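Long-range contacts in glycosyl hydrolase family 61, 2 protein (Heterobasidion irregulare TC 32-1, PDB 5NNS), which cleaves cellulose oxidatively at C1 of the glucose unit, as a copper-dependent lytic polysaccharide monooxygenase of family AA9: residues I82-V87 with G122-G127; W106-Q111 with P218-W223; G117-G122 with E210-Y215; H159-P164 with N203-S208. All coordinates share one frame; numbering follows the deposited sequence. Where two conformers were deposited one is given.

Overall arrangement
Contact 1 is a buried core contact; contact 2 is partly buried. Contact 3 lies at the surface, while contact 4 is partly buried and further from the chain's centre than contacts 1 and 2. Contacts 1 and 2 belong to the same mixed sheet: strands 85-91 and 106-116 are neighbours in it, and Val87 pairs with Ile109 and Asn110. Contacts 2, 3 and 4 all take their second segment from the region after strand 165-176. Contacts 3 and 4 join loops and meet through Leu119, Ile204 and Ile206. Contact 1 is mainly apolar packing. Contact 2 buries a lysine among oxygens. Contacts 3 and 4 rely more on backbone carbonyls, hydroxyls and amides, near residues that bind glucan.

Contact 1. Residues I82-V87 with G122-G127; sequences IGPVMV and GTWGMG
Trp124 lays one face of its indole under Ile82 and Gly83. The CG2 methyl of Ile82 sits over the five-membered ring, 3.9 Å from its centroid, as a CH-pi contact. CG1 of Ile82 lies beside the backbone N (chi1 -59°), which turns the CG2 branch out over the indole. On the same face the backbone of Gly83 crosses, with Gly83 N 3.5 Å from Trp124 CD2. The indole NE1 donates to Leu119 O, which fixes the rotation of the ring.

Trp124 is the N-cap residue of helix 125-131. Just inside that helix, Met126 N gives a weak bond to Gly83 O at 3.3 Å. The Met126 chain runs out with CG anti to the backbone N (chi1 -162°) and then bends at its last torsion. This brings CE to 3.8 Å from Pro84 O. Val85 CG2 packs on the start of the helix, 3.5 Å from Gly125 C.

Glycine suits position 83. A CB on Gly83 would run into the carbonyl before it and crowd Met126 CE. The contact thus joins the lead-in to strand 85-91 to the helix start. The side chain of Met126 lies about 4 Å from that of the copper ligand His80. The chemistry is mostly apolar, so close fit counts for more here than the one weak bond between the segments.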
loop_
_atom_site.group_PDB
_atom_site.type_symbol
_atom_site.label_atom_id
_atom_site.label_comp_id
_atom_site.label_asym_id
_atom_site.label_seq_id
_atom_site.Cartn_x
_atom_site.Cartn_y
_atom_site.Cartn_z
ATOM N N ILE A 82 -5.440 14.939 0.425
ATOM C CA ILE A 82 -6.792 14.516 0.041
ATOM C C ILE A 82 -6.764 13.149 -0.656
ATOM O O ILE A 82 -6.255 13.016 -1.768
ATOM C CB ILE A 82 -7.463 15.561 -0.873
ATOM C CG1 ILE A 82 -7.555 16.919 -0.163
ATOM C CG2 ILE A 82 -8.850 15.097 -1.305
ATOM C CD1 ILE A 82 -7.711 18.100 -1.107
ATOM N N GLY A 83 -7.305 12.147 0.030
ATOM C CA GLY A 83 -7.503 10.803 -0.509
ATOM C C GLY A 83 -7.289 9.728 0.551
ATOM O O GLY A 83 -6.851 10.036 1.662
ATOM N N PRO A 84 -7.613 8.463 0.224
ATOM C CA PRO A 84 -7.486 7.393 1.204
ATOM C C PRO A 84 -6.068 6.858 1.343
ATOM O O PRO A 84 -5.248 7.032 0.443
ATOM C CB PRO A 84 -8.392 6.297 0.633
ATOM C CG PRO A 84 -8.316 6.496 -0.837
ATOM C CD PRO A 84 -8.289 7.989 -1.002
ATOM N N VAL A 85 -5.806 6.221 2.486
ATOM C CA VAL A 85 -4.626 5.375 2.698
ATOM C C VAL A 85 -5.119 3.939 2.732
ATOM O O VAL A 85 -6.145 3.666 3.347
ATOM C CB VAL A 85 -3.933 5.668 4.048
ATOM C CG1 VAL A 85 -2.715 4.766 4.239
ATOM C CG2 VAL A 85 -3.560 7.147 4.158
ATOM N N MET A 86 -4.391 3.031 2.085
ATOM C CA MET A 86 -4.755 1.612 2.069
ATOM C C MET A 86 -3.528 0.763 2.325
ATOM O O MET A 86 -2.442 1.059 1.812
ATOM C CB MET A 86 -5.376 1.231 0.722
ATOM C CG MET A 86 -6.720 1.894 0.465
ATOM S SD MET A 86 -7.241 1.697 -1.244
ATOM C CE MET A 86 -6.207 2.931 -2.041
ATOM N N VAL A 87 -3.706 -0.287 3.120
ATOM C CA VAL A 87 -2.654 -1.261 3.382
ATOM C C VAL A 87 -3.158 -2.632 2.936
ATOM O O VAL A 87 -4.207 -3.091 3.380
ATOM C CB VAL A 87 -2.229 -1.256 4.862
ATOM C CG1 VAL A 87 -0.988 -2.118 5.070
ATOM C CG2 VAL A 87 -1.967 0.176 5.322
ATOM N N GLY A 122 -12.911 18.214 4.305
ATOM C CA GLY A 122 -12.986 17.200 5.362
ATOM C C GLY A 122 -11.636 16.677 5.822
ATOM O O GLY A 122 -10.585 17.182 5.430
ATOM N N THR A 123 -11.680 15.659 6.674
ATOM C CA THR A 123 -10.488 14.995 7.172
ATOM C C THR A 123 -10.331 13.662 6.452
ATOM O O THR A 123 -11.236 12.822 6.486
ATOM C CB THR A 123 -10.593 14.748 8.688
ATOM O OG1 THR A 123 -10.715 16.004 9.356
ATOM C CG2 THR A 123 -9.359 14.010 9.218
ATOM N N TRP A 124 -9.177 13.486 5.816
ATOM C CA TRP A 124 -8.827 12.258 5.106
ATOM C C TRP A 124 -7.710 11.502 5.821
ATOM O O TRP A 124 -6.905 12.094 6.543
ATOM C CB TRP A 124 -8.358 12.591 3.688
ATOM C CG TRP A 124 -9.409 13.142 2.765
ATOM C CD1 TRP A 124 -9.736 14.453 2.579
ATOM C CD2 TRP A 124 -10.236 12.394 1.875
ATOM N NE1 TRP A 124 -10.732 14.568 1.631
ATOM C CE2 TRP A 124 -11.058 13.318 1.186
ATOM C CE3 TRP A 124 -10.375 11.032 1.598
ATOM C CZ2 TRP A 124 -11.992 12.921 0.236
ATOM C CZ3 TRP A 124 -11.315 10.634 0.658
ATOM C CH2 TRP A 124 -12.111 11.578 -0.012
ATOM N N GLY A 125 -7.658 10.189 5.598
ATOM C CA GLY A 125 -6.545 9.354 6.060
ATOM C C GLY A 125 -5.176 9.894 5.671
ATOM O O GLY A 125 -4.232 9.844 6.459
ATOM N N MET A 126 -5.074 10.430 4.458
ATOM C CA MET A 126 -3.814 10.987 3.962
ATOM C C MET A 126 -3.377 12.209 4.762
ATOM O O MET A 126 -2.181 12.390 5.001
ATOM C CB MET A 126 -3.930 11.349 2.482
ATOM C CG MET A 126 -2.596 11.514 1.778
ATOM S SD MET A 126 -2.812 11.857 0.020
ATOM C CE MET A 126 -3.542 10.321 -0.531
ATOM N N GLY A 127 -4.344 13.041 5.157
ATOM C CA GLY A 127 -4.107 14.133 6.102
ATOM C C GLY A 127 -3.680 13.655 7.479
ATOM O O GLY A 127 -2.851 14.292 8.126
#

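Contact 2. Residues W106-Q111 with P218-W223; sequences WFKINQ and PGPAVW. With AKR (acrylic acid), chain N.
Lys108 NZ is gripped by three oxygens. It donates to Pro218 O and to Pro220 O, both at 2.8 Å, and to Gln111 OE1 of its own strand, also at 2.8 Å. Strand 106-116 carries a classic beta bulge next to this site, where Ile109 and Asn110 both face Val87. The bond to Pro220 O lies in the carbonyl plane, and the other two are tilted from theirs. The Lys108 chain is extended until a bend at chi3 (-75°) swings CE and NZ to the carbonyls. A methionine in place of Lys108 would probably leave these three oxygens without their shared donor and residues 218-220 less firmly held.

Gln111 uses the other end of its amide on the bound acrylic acid, with NE2 2.7 Å from OXT and a fairly straight bond. Val222 CG2 packs against Gln111 CG. Further along, Phe107 and Trp223 meet obliquely, and Tyr187 adds an edge-to-face ring to Trp223. The backbones are also tied. Trp223 N donates to Lys108 O at 2.7 Å. One water bridges the backbones beside it, accepting from Lys108 N at 2.7 Å and donating to Ala221 O at 2.8 Å.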
loop_
_atom_site.group_PDB
_atom_site.type_symbol
_atom_site.label_atom_id
_atom_site.label_comp_id
_atom_site.label_asym_id
_atom_site.label_seq_id
_atom_site.Cartn_x
_atom_site.Cartn_y
_atom_site.Cartn_z
ATOM N N TRP A 106 -4.342 -10.241 -3.626
ATOM C CA TRP A 106 -4.181 -9.171 -2.640
ATOM C C TRP A 106 -5.417 -9.025 -1.785
ATOM O O TRP A 106 -6.531 -8.980 -2.312
ATOM C CB TRP A 106 -3.906 -7.843 -3.345
ATOM C CG TRP A 106 -2.670 -7.895 -4.136
ATOM C CD1 TRP A 106 -2.551 -8.264 -5.443
ATOM C CD2 TRP A 106 -1.349 -7.608 -3.673
ATOM N NE1 TRP A 106 -1.233 -8.200 -5.835
ATOM C CE2 TRP A 106 -0.474 -7.809 -4.763
ATOM C CE3 TRP A 106 -0.819 -7.191 -2.444
ATOM C CZ2 TRP A 106 0.905 -7.605 -4.664
ATOM C CZ3 TRP A 106 0.558 -6.984 -2.345
ATOM C CH2 TRP A 106 1.402 -7.195 -3.450
ATOM N N PHE A 107 -5.209 -8.928 -0.470
ATOM C CA PHE A 107 -6.273 -8.606 0.479
ATOM C C PHE A 107 -5.896 -7.365 1.288
ATOM O O PHE A 107 -4.721 -7.113 1.562
ATOM C CB PHE A 107 -6.603 -9.796 1.397
ATOM C CG PHE A 107 -5.444 -10.290 2.224
ATOM C CD1 PHE A 107 -4.523 -11.195 1.691
ATOM C CD2 PHE A 107 -5.282 -9.873 3.542
ATOM C CE1 PHE A 107 -3.454 -11.650 2.452
ATOM C CE2 PHE A 107 -4.213 -10.331 4.308
ATOM C CZ PHE A 107 -3.300 -11.221 3.760
ATOM N N LYS A 108 -6.919 -6.614 1.676
ATOM C CA LYS A 108 -6.778 -5.332 2.354
ATOM C C LYS A 108 -6.908 -5.521 3.875
ATOM O O LYS A 108 -7.900 -6.074 4.347
ATOM C CB LYS A 108 -7.869 -4.406 1.842
ATOM C CG LYS A 108 -7.676 -2.940 2.163
ATOM C CD LYS A 108 -8.867 -2.119 1.696
ATOM C CE LYS A 108 -8.897 -1.918 0.183
ATOM N NZ LYS A 108 -10.121 -1.193 -0.262
ATOM N N ILE A 109 -5.895 -5.088 4.628
ATOM C CA ILE A 109 -5.916 -5.209 6.101
ATOM C C ILE A 109 -6.270 -3.913 6.828
ATOM O O ILE A 109 -6.660 -3.950 7.995
ATOM C CB ILE A 109 -4.597 -5.783 6.681
ATOM C CG1 ILE A 109 -3.386 -4.897 6.355
ATOM C CG2 ILE A 109 -4.392 -7.211 6.192
ATOM C CD1 ILE A 109 -2.174 -5.217 7.207
ATOM N N ASN A 110 -6.131 -2.775 6.149
ATOM C CA ASN A 110 -6.433 -1.488 6.756
ATOM C C ASN A 110 -6.684 -0.436 5.685
ATOM O O ASN A 110 -6.002 -0.410 4.663
ATOM C CB ASN A 110 -5.274 -1.055 7.664
ATOM C CG ASN A 110 -5.492 0.318 8.279
ATOM O OD1 ASN A 110 -4.869 1.287 7.866
ATOM N ND2 ASN A 110 -6.394 0.407 9.248
ATOM N N GLN A 111 -7.674 0.417 5.916
ATOM C CA GLN A 111 -7.828 1.628 5.122
ATOM C C GLN A 111 -8.509 2.715 5.932
ATOM O O GLN A 111 -9.257 2.424 6.868
ATOM C CB GLN A 111 -8.642 1.352 3.858
ATOM C CG GLN A 111 -10.105 1.015 4.125
ATOM C CD GLN A 111 -10.846 0.571 2.890
ATOM O OE1 GLN A 111 -10.321 0.652 1.775
ATOM N NE2 GLN A 111 -12.089 0.131 3.069
ATOM N N PRO A 218 -11.898 2.706 -3.183
ATOM C CA PRO A 218 -11.728 1.646 -4.184
ATOM C C PRO A 218 -11.152 0.363 -3.601
ATOM O O PRO A 218 -10.506 0.392 -2.554
ATOM C CB PRO A 218 -10.716 2.253 -5.170
ATOM C CG PRO A 218 -10.817 3.723 -4.975
ATOM C CD PRO A 218 -11.121 3.914 -3.533
ATOM N N GLY A 219 -11.369 -0.744 -4.302
ATOM C CA GLY A 219 -10.819 -2.031 -3.905
ATOM C C GLY A 219 -11.769 -2.775 -2.999
ATOM O O GLY A 219 -12.898 -2.323 -2.784
ATOM N N PRO A 220 -11.320 -3.918 -2.448
ATOM C CA PRO A 220 -12.208 -4.784 -1.668
ATOM C C PRO A 220 -12.458 -4.292 -0.241
ATOM O O PRO A 220 -11.875 -3.297 0.201
ATOM C CB PRO A 220 -11.451 -6.119 -1.654
ATOM C CG PRO A 220 -10.020 -5.722 -1.679
ATOM C CD PRO A 220 -9.974 -4.505 -2.576
ATOM N N ALA A 221 -13.332 -5.005 0.465
ATOM C CA ALA A 221 -13.537 -4.781 1.893
ATOM C C ALA A 221 -12.271 -5.160 2.658
ATOM O O ALA A 221 -11.408 -5.892 2.147
ATOM C CB ALA A 221 -14.727 -5.581 2.405
ATOM N N VAL A 222 -12.175 -4.639 3.878
ATOM C CA VAL A 222 -11.032 -4.885 4.747
ATOM C C VAL A 222 -11.194 -6.231 5.453
ATOM O O VAL A 222 -12.260 -6.535 5.996
ATOM C CB VAL A 222 -10.856 -3.747 5.776
ATOM C CG1 VAL A 222 -9.718 -4.043 6.749
ATOM C CG2 VAL A 222 -10.598 -2.434 5.054
ATOM N N TRP A 223 -10.128 -7.029 5.423
ATOM C CA TRP A 223 -10.061 -8.302 6.130
ATOM C C TRP A 223 -9.211 -8.130 7.394
ATOM O O TRP A 223 -7.984 -8.069 7.321
ATOM C CB TRP A 223 -9.491 -9.387 5.218
ATOM C CG TRP A 223 -9.574 -10.758 5.811
ATOM C CD1 TRP A 223 -10.679 -11.560 5.882
ATOM C CD2 TRP A 223 -8.506 -11.494 6.419
ATOM N NE1 TRP A 223 -10.366 -12.750 6.499
ATOM C CE2 TRP A 223 -9.039 -12.736 6.839
ATOM C CE3 TRP A 223 -7.150 -11.225 6.649
ATOM C CZ2 TRP A 223 -8.258 -13.711 7.469
ATOM C CZ3 TRP A 223 -6.377 -12.186 7.285
ATOM C CH2 TRP A 223 -6.932 -13.418 7.685
HETATM C CA AKR N . -15.413 -0.690 1.599
HETATM C CB AKR N . -16.622 -1.214 1.466
HETATM C C AKR N . -14.420 -0.728 0.497
HETATM O O AKR N . -14.714 -1.265 -0.593
HETATM O OXT AKR N . -13.291 -0.219 0.667
HETATM O O HOH W 1 -9.438 -7.531 1.149
#

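Contact 3. Residues G117-G122 with E210-Y215; sequences GTLTSG and ETETNY. With NAG (2-acetamido-2-deoxy-beta-D-glucopyranose), chain C.
Tyr215 is met obliquely at its ring by Leu119 CD2, 4.1 Å from CD1, and by the glycan methyl C8, 3.9 Å from the same CD1. Its ring also packs edge-to-face with Trp124, and its OH donates to Gly201 O. The Glu212 carboxylate has Leu119 CD1 3.7 Å from its CD and the glycan N2 3.0 Å from its OE2. That sugar is N-linked to Asn214. With CG beside its backbone N (chi1 -63°), the side chain of Leu119 sends CD1 to the carboxylate and CD2 to the tyrosine. A serine in place of Leu119 is likely to open a gap between Glu212, Tyr215 and Ile204.

Backbone carbonyls accept the polar bonds. Leu119 N donates to Glu212 O at 2.9 Å. Thr118 CA brings its hydrogen to the same oxygen. Thr120 OG1 gives a weak bond to Glu210 O at 3.3 Å, and Thr120 CG2 packs on the Glu210 chain. A water donates to both Gly117 O and Thr213 O. Glu210 binds glucan chains. Its loop is held here through carbonyl oxygens and apolar contact, without a salt bridge, so its acid group takes no part in the hydrogen bonds between the segments.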
loop_
_atom_site.group_PDB
_atom_site.type_symbol
_atom_site.label_atom_id
_atom_site.label_comp_id
_atom_site.label_asym_id
_atom_site.label_seq_id
_atom_site.Cartn_x
_atom_site.Cartn_y
_atom_site.Cartn_z
ATOM N N GLY A 117 -16.556 15.296 7.299
ATOM C CA GLY A 117 -16.610 16.484 6.463
ATOM C C GLY A 117 -16.862 16.132 5.012
ATOM O O GLY A 117 -17.289 15.022 4.680
ATOM N N THR A 118 -16.594 17.101 4.150
ATOM C CA THR A 118 -16.852 16.962 2.733
ATOM C C THR A 118 -15.572 16.585 2.023
ATOM O O THR A 118 -14.485 16.695 2.596
ATOM C CB THR A 118 -17.372 18.274 2.137
ATOM O OG1 THR A 118 -16.387 19.294 2.318
ATOM C CG2 THR A 118 -18.676 18.695 2.810
ATOM N N LEU A 119 -15.698 16.169 0.766
ATOM C CA LEU A 119 -14.531 15.796 -0.040
ATOM C C LEU A 119 -13.461 16.895 -0.034
ATOM O O LEU A 119 -12.268 16.603 0.068
ATOM C CB LEU A 119 -14.939 15.495 -1.490
ATOM C CG LEU A 119 -15.878 14.322 -1.794
ATOM C CD1 LEU A 119 -16.223 14.330 -3.278
ATOM C CD2 LEU A 119 -15.264 12.985 -1.400
ATOM N N THR A 120 -13.903 18.152 -0.119
ATOM C CA THR A 120 -13.004 19.303 -0.291
ATOM C C THR A 120 -12.549 20.030 0.982
ATOM O O THR A 120 -11.540 20.750 0.938
ATOM C CB THR A 120 -13.658 20.349 -1.205
ATOM O OG1 THR A 120 -14.917 20.747 -0.644
ATOM C CG2 THR A 120 -13.867 19.775 -2.588
ATOM N N SER A 121 -13.285 19.862 2.087
ATOM C CA SER A 121 -12.945 20.493 3.375
ATOM C C SER A 121 -12.863 19.518 4.566
ATOM O O SER A 121 -12.694 19.958 5.709
ATOM C CB SER A 121 -13.963 21.592 3.699
ATOM O OG SER A 121 -15.132 21.047 4.283
ATOM N N GLY A 122 -12.911 18.214 4.305
ATOM C CA GLY A 122 -12.986 17.200 5.362
ATOM C C GLY A 122 -11.636 16.677 5.822
ATOM O O GLY A 122 -10.585 17.182 5.430
ATOM N N GLU A 210 -18.400 19.443 -3.795
ATOM C CA GLU A 210 -17.808 20.038 -2.597
ATOM C C GLU A 210 -18.655 19.915 -1.330
ATOM O O GLU A 210 -18.152 20.183 -0.236
ATOM C CB GLU A 210 -17.462 21.515 -2.840
ATOM C CG GLU A 210 -16.529 21.752 -4.022
ATOM C CD GLU A 210 -15.578 22.931 -3.830
ATOM O OE1 GLU A 210 -15.991 23.965 -3.258
ATOM O OE2 GLU A 210 -14.408 22.831 -4.273
ATOM N N THR A 211 -19.926 19.537 -1.476
ATOM C CA THR A 211 -20.803 19.212 -0.346
ATOM C C THR A 211 -20.960 17.702 -0.105
ATOM O O THR A 211 -21.630 17.308 0.851
ATOM C CB THR A 211 -22.212 19.828 -0.531
ATOM O OG1 THR A 211 -22.927 19.135 -1.564
ATOM C CG2 THR A 211 -22.111 21.317 -0.878
ATOM N N GLU A 212 -20.358 16.870 -0.961
ATOM C CA GLU A 212 -20.413 15.410 -0.813
ATOM C C GLU A 212 -19.629 14.938 0.418
ATOM O O GLU A 212 -18.480 15.309 0.602
ATOM C CB GLU A 212 -19.856 14.725 -2.061
ATOM C CG GLU A 212 -19.930 13.198 -2.035
ATOM C CD GLU A 212 -19.471 12.551 -3.333
ATOM O OE1 GLU A 212 -19.716 13.128 -4.417
ATOM O OE2 GLU A 212 -18.868 11.457 -3.270
ATOM N N THR A 213 -20.267 14.097 1.226
ATOM C CA THR A 213 -19.703 13.568 2.468
ATOM C C THR A 213 -19.456 12.041 2.449
ATOM O O THR A 213 -19.016 11.479 3.457
ATOM C CB THR A 213 -20.647 13.909 3.629
ATOM O OG1 THR A 213 -21.953 13.403 3.335
ATOM C CG2 THR A 213 -20.733 15.424 3.816
ATOM N N ASN A 214 -19.727 11.379 1.319
ATOM C CA ASN A 214 -19.448 9.946 1.160
ATOM C C ASN A 214 -18.302 9.723 0.183
ATOM O O ASN A 214 -18.167 10.442 -0.801
ATOM C CB ASN A 214 -20.694 9.158 0.707
ATOM C CG ASN A 214 -21.200 9.569 -0.672
ATOM O OD1 ASN A 214 -21.700 10.678 -0.844
ATOM N ND2 ASN A 214 -21.072 8.669 -1.659
ATOM N N TYR A 215 -17.478 8.718 0.468
ATOM C CA TYR A 215 -16.425 8.301 -0.441
ATOM C C TYR A 215 -16.213 6.805 -0.295
ATOM O O TYR A 215 -15.679 6.342 0.710
ATOM C CB TYR A 215 -15.135 9.074 -0.160
ATOM C CG TYR A 215 -13.961 8.676 -1.033
ATOM C CD1 TYR A 215 -13.764 9.261 -2.281
ATOM C CD2 TYR A 215 -13.040 7.717 -0.601
ATOM C CE1 TYR A 215 -12.688 8.902 -3.077
ATOM C CE2 TYR A 215 -11.961 7.350 -1.387
ATOM C CZ TYR A 215 -11.786 7.942 -2.628
ATOM O OH TYR A 215 -10.715 7.577 -3.422
HETATM C C1 NAG C . -21.546 8.894 -3.010
HETATM C C2 NAG C . -20.760 8.077 -4.044
HETATM C C3 NAG C . -21.478 7.999 -5.382
HETATM C C4 NAG C . -22.883 7.447 -5.194
HETATM C C5 NAG C . -23.648 8.360 -4.235
HETATM C C6 NAG C . -25.031 7.771 -3.965
HETATM C C7 NAG C . -18.298 8.101 -3.978
HETATM C C8 NAG C . -17.056 8.864 -4.339
HETATM N N2 NAG C . -19.457 8.670 -4.311
HETATM O O3 NAG C . -20.718 7.177 -6.270
HETATM O O4 NAG C . -23.573 7.358 -6.451
HETATM O O5 NAG C . -22.940 8.515 -2.994
HETATM O O6 NAG C . -25.718 8.561 -2.989
HETATM O O7 NAG C . -18.229 7.026 -3.405
HETATM O O HOH W 2 -17.907 12.614 5.601
#

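Contact 4. Residues H159-P164 with N203-S208; sequences HTSNQP and NIDIYS
Asp205 OD1 receives the Ser161 hydroxyl, with OG at 2.7 Å, and a weak bond from Tyr207 N at 3.3 Å. Ser161 OG comes from well above the carboxylate plane, 59° out of it. OD2 takes Ser208 OG at 2.7 Å, also from above the plane. The carboxylate is therefore fixed at both oxygens.

Tyr207 OH donates to His159 O at 2.7 Å, in the carbonyl plane and on a lone pair. With CG beside the backbone N (chi1 -50°), the ring reaches back to the 159-164 loop. His159 O and Ser161 OG both lie at its edge, in plane. Ile206 CG1 sits over the centre of one face.

Residues 160-163 form a type II beta turn, with Asn162 at positive phi in its third position. Asn162 N donates to Ile204 O at 2.8 Å. Asn162 ND2 reaches Asn203 OD1 at 3.1 Å. The acceptor lies near the plane of the Asn162 amide, but the donor is above the carbonyl plane of Asn203, and the two amides stand 74° apart. Asn203 ND2 donates to Met197 O.

Asp205 and Tyr207 bind glucan, and these bonds are likely to fix how both side chains are presented. His159 stacks on the copper ligand His80 and, by analogy with relatives, is a likely oxygen-binding residue. The 159-164 loop links strands 147-157 and 165-176. The 203-208 segment lies in the long loop after strand 165-176, with Ile206 packed on Ile82 just ahead of strand 85-91 and Ile204 on Ile158 just after strand 147-157.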
loop_
_atom_site.group_PDB
_atom_site.type_symbol
_atom_site.label_atom_id
_atom_site.label_comp_id
_atom_site.label_asym_id
_atom_site.label_seq_id
_atom_site.Cartn_x
_atom_site.Cartn_y
_atom_site.Cartn_z
ATOM N N HIS A 159 -6.556 14.969 -5.495
ATOM C CA HIS A 159 -6.592 16.428 -5.537
ATOM C C HIS A 159 -6.648 17.011 -6.953
ATOM O O HIS A 159 -7.002 18.184 -7.107
ATOM C CB HIS A 159 -5.381 17.020 -4.796
ATOM C CG HIS A 159 -4.062 16.565 -5.336
ATOM N ND1 HIS A 159 -3.476 15.375 -4.958
ATOM C CD2 HIS A 159 -3.225 17.127 -6.237
ATOM C CE1 HIS A 159 -2.331 15.227 -5.599
ATOM N NE2 HIS A 159 -2.153 16.280 -6.376
ATOM N N THR A 160 -6.268 16.227 -7.967
ATOM C CA THR A 160 -6.384 16.652 -9.373
ATOM C C THR A 160 -7.620 16.030 -10.004
ATOM O O THR A 160 -7.740 14.808 -10.047
ATOM C CB THR A 160 -5.149 16.242 -10.192
ATOM O OG1 THR A 160 -3.992 16.814 -9.590
ATOM C CG2 THR A 160 -5.239 16.729 -11.636
ATOM N N SER A 161 -8.517 16.885 -10.497
ATOM C CA SER A 161 -9.794 16.477 -11.101
ATOM C C SER A 161 -9.662 15.367 -12.129
ATOM O O SER A 161 -9.027 15.552 -13.157
ATOM C CB SER A 161 -10.453 17.673 -11.786
ATOM O OG SER A 161 -10.713 18.684 -10.839
ATOM N N ASN A 162 -10.243 14.210 -11.822
ATOM C CA ASN A 162 -10.325 13.059 -12.742
ATOM C C ASN A 162 -8.995 12.380 -13.122
ATOM O O ASN A 162 -8.964 11.583 -14.054
ATOM C CB ASN A 162 -11.131 13.422 -13.998
ATOM C CG ASN A 162 -12.485 14.016 -13.666
ATOM O OD1 ASN A 162 -12.676 15.230 -13.756
ATOM N ND2 ASN A 162 -13.427 13.166 -13.256
ATOM N N GLN A 163 -7.910 12.731 -12.428
ATOM C CA GLN A 163 -6.622 12.066 -12.567
ATOM C C GLN A 163 -6.281 11.486 -11.197
ATOM O O GLN A 163 -5.880 12.225 -10.290
ATOM C CB GLN A 163 -5.522 13.029 -13.025
ATOM C CG GLN A 163 -4.216 12.320 -13.387
ATOM C CD GLN A 163 -3.074 13.275 -13.676
ATOM O OE1 GLN A 163 -1.982 13.128 -13.131
ATOM N NE2 GLN A 163 -3.318 14.257 -14.536
ATOM N N PRO A 164 -6.471 10.167 -11.029
ATOM C CA PRO A 164 -6.046 9.534 -9.779
ATOM C C PRO A 164 -4.541 9.385 -9.744
ATOM O O PRO A 164 -3.926 9.204 -10.786
ATOM C CB PRO A 164 -6.715 8.158 -9.829
ATOM C CG PRO A 164 -6.887 7.883 -11.285
ATOM C CD PRO A 164 -7.166 9.206 -11.913
ATOM N N ASN A 203 -12.129 7.806 -10.416
ATOM C CA ASN A 203 -12.362 8.833 -11.423
ATOM C C ASN A 203 -13.311 9.845 -10.811
ATOM O O ASN A 203 -14.524 9.764 -10.966
ATOM C CB ASN A 203 -12.946 8.200 -12.692
ATOM C CG ASN A 203 -13.118 9.193 -13.831
ATOM O OD1 ASN A 203 -12.517 10.275 -13.842
ATOM N ND2 ASN A 203 -13.924 8.815 -14.814
ATOM N N ILE A 204 -12.733 10.809 -10.110
ATOM C CA ILE A 204 -13.491 11.729 -9.271
ATOM C C ILE A 204 -12.981 13.145 -9.462
ATOM O O ILE A 204 -11.782 13.374 -9.606
ATOM C CB ILE A 204 -13.420 11.306 -7.777
ATOM C CG1 ILE A 204 -14.356 12.162 -6.910
ATOM C CG2 ILE A 204 -11.995 11.357 -7.238
ATOM C CD1 ILE A 204 -14.681 11.524 -5.578
ATOM N N ASP A 205 -13.914 14.085 -9.498
ATOM C CA ASP A 205 -13.609 15.502 -9.488
ATOM C C ASP A 205 -14.228 16.006 -8.201
ATOM O O ASP A 205 -15.431 16.247 -8.145
ATOM C CB ASP A 205 -14.226 16.182 -10.719
ATOM C CG ASP A 205 -14.090 17.709 -10.702
ATOM O OD1 ASP A 205 -13.241 18.264 -9.966
ATOM O OD2 ASP A 205 -14.843 18.354 -11.458
ATOM N N ILE A 206 -13.402 16.143 -7.167
ATOM C CA ILE A 206 -13.876 16.589 -5.843
ATOM C C ILE A 206 -14.460 18.013 -5.865
ATOM O O ILE A 206 -15.364 18.324 -5.088
ATOM C CB ILE A 206 -12.786 16.465 -4.737
ATOM C CG1 ILE A 206 -11.596 17.411 -4.984
ATOM C CG2 ILE A 206 -12.312 15.019 -4.613
ATOM C CD1 ILE A 206 -10.570 17.393 -3.870
ATOM N N TYR A 207 -13.967 18.845 -6.786
ATOM C CA TYR A 207 -14.357 20.266 -6.876
ATOM C C TYR A 207 -15.762 20.520 -7.442
ATOM O O TYR A 207 -16.320 21.587 -7.216
ATOM C CB TYR A 207 -13.295 21.052 -7.656
ATOM C CG TYR A 207 -11.919 20.772 -7.109
ATOM C CD1 TYR A 207 -11.589 21.129 -5.797
ATOM C CD2 TYR A 207 -10.962 20.089 -7.867
ATOM C CE1 TYR A 207 -10.336 20.837 -5.265
ATOM C CE2 TYR A 207 -9.709 19.799 -7.343
ATOM C CZ TYR A 207 -9.406 20.177 -6.039
ATOM O OH TYR A 207 -8.189 19.909 -5.480
ATOM N N SER A 208 -16.327 19.550 -8.161
ATOM C CA SER A 208 -17.746 19.578 -8.541
ATOM C C SER A 208 -18.649 18.805 -7.564
ATOM O O SER A 208 -19.796 18.537 -7.885
ATOM C CB SER A 208 -17.908 19.012 -9.952
ATOM O OG SER A 208 -17.119 19.743 -10.873
#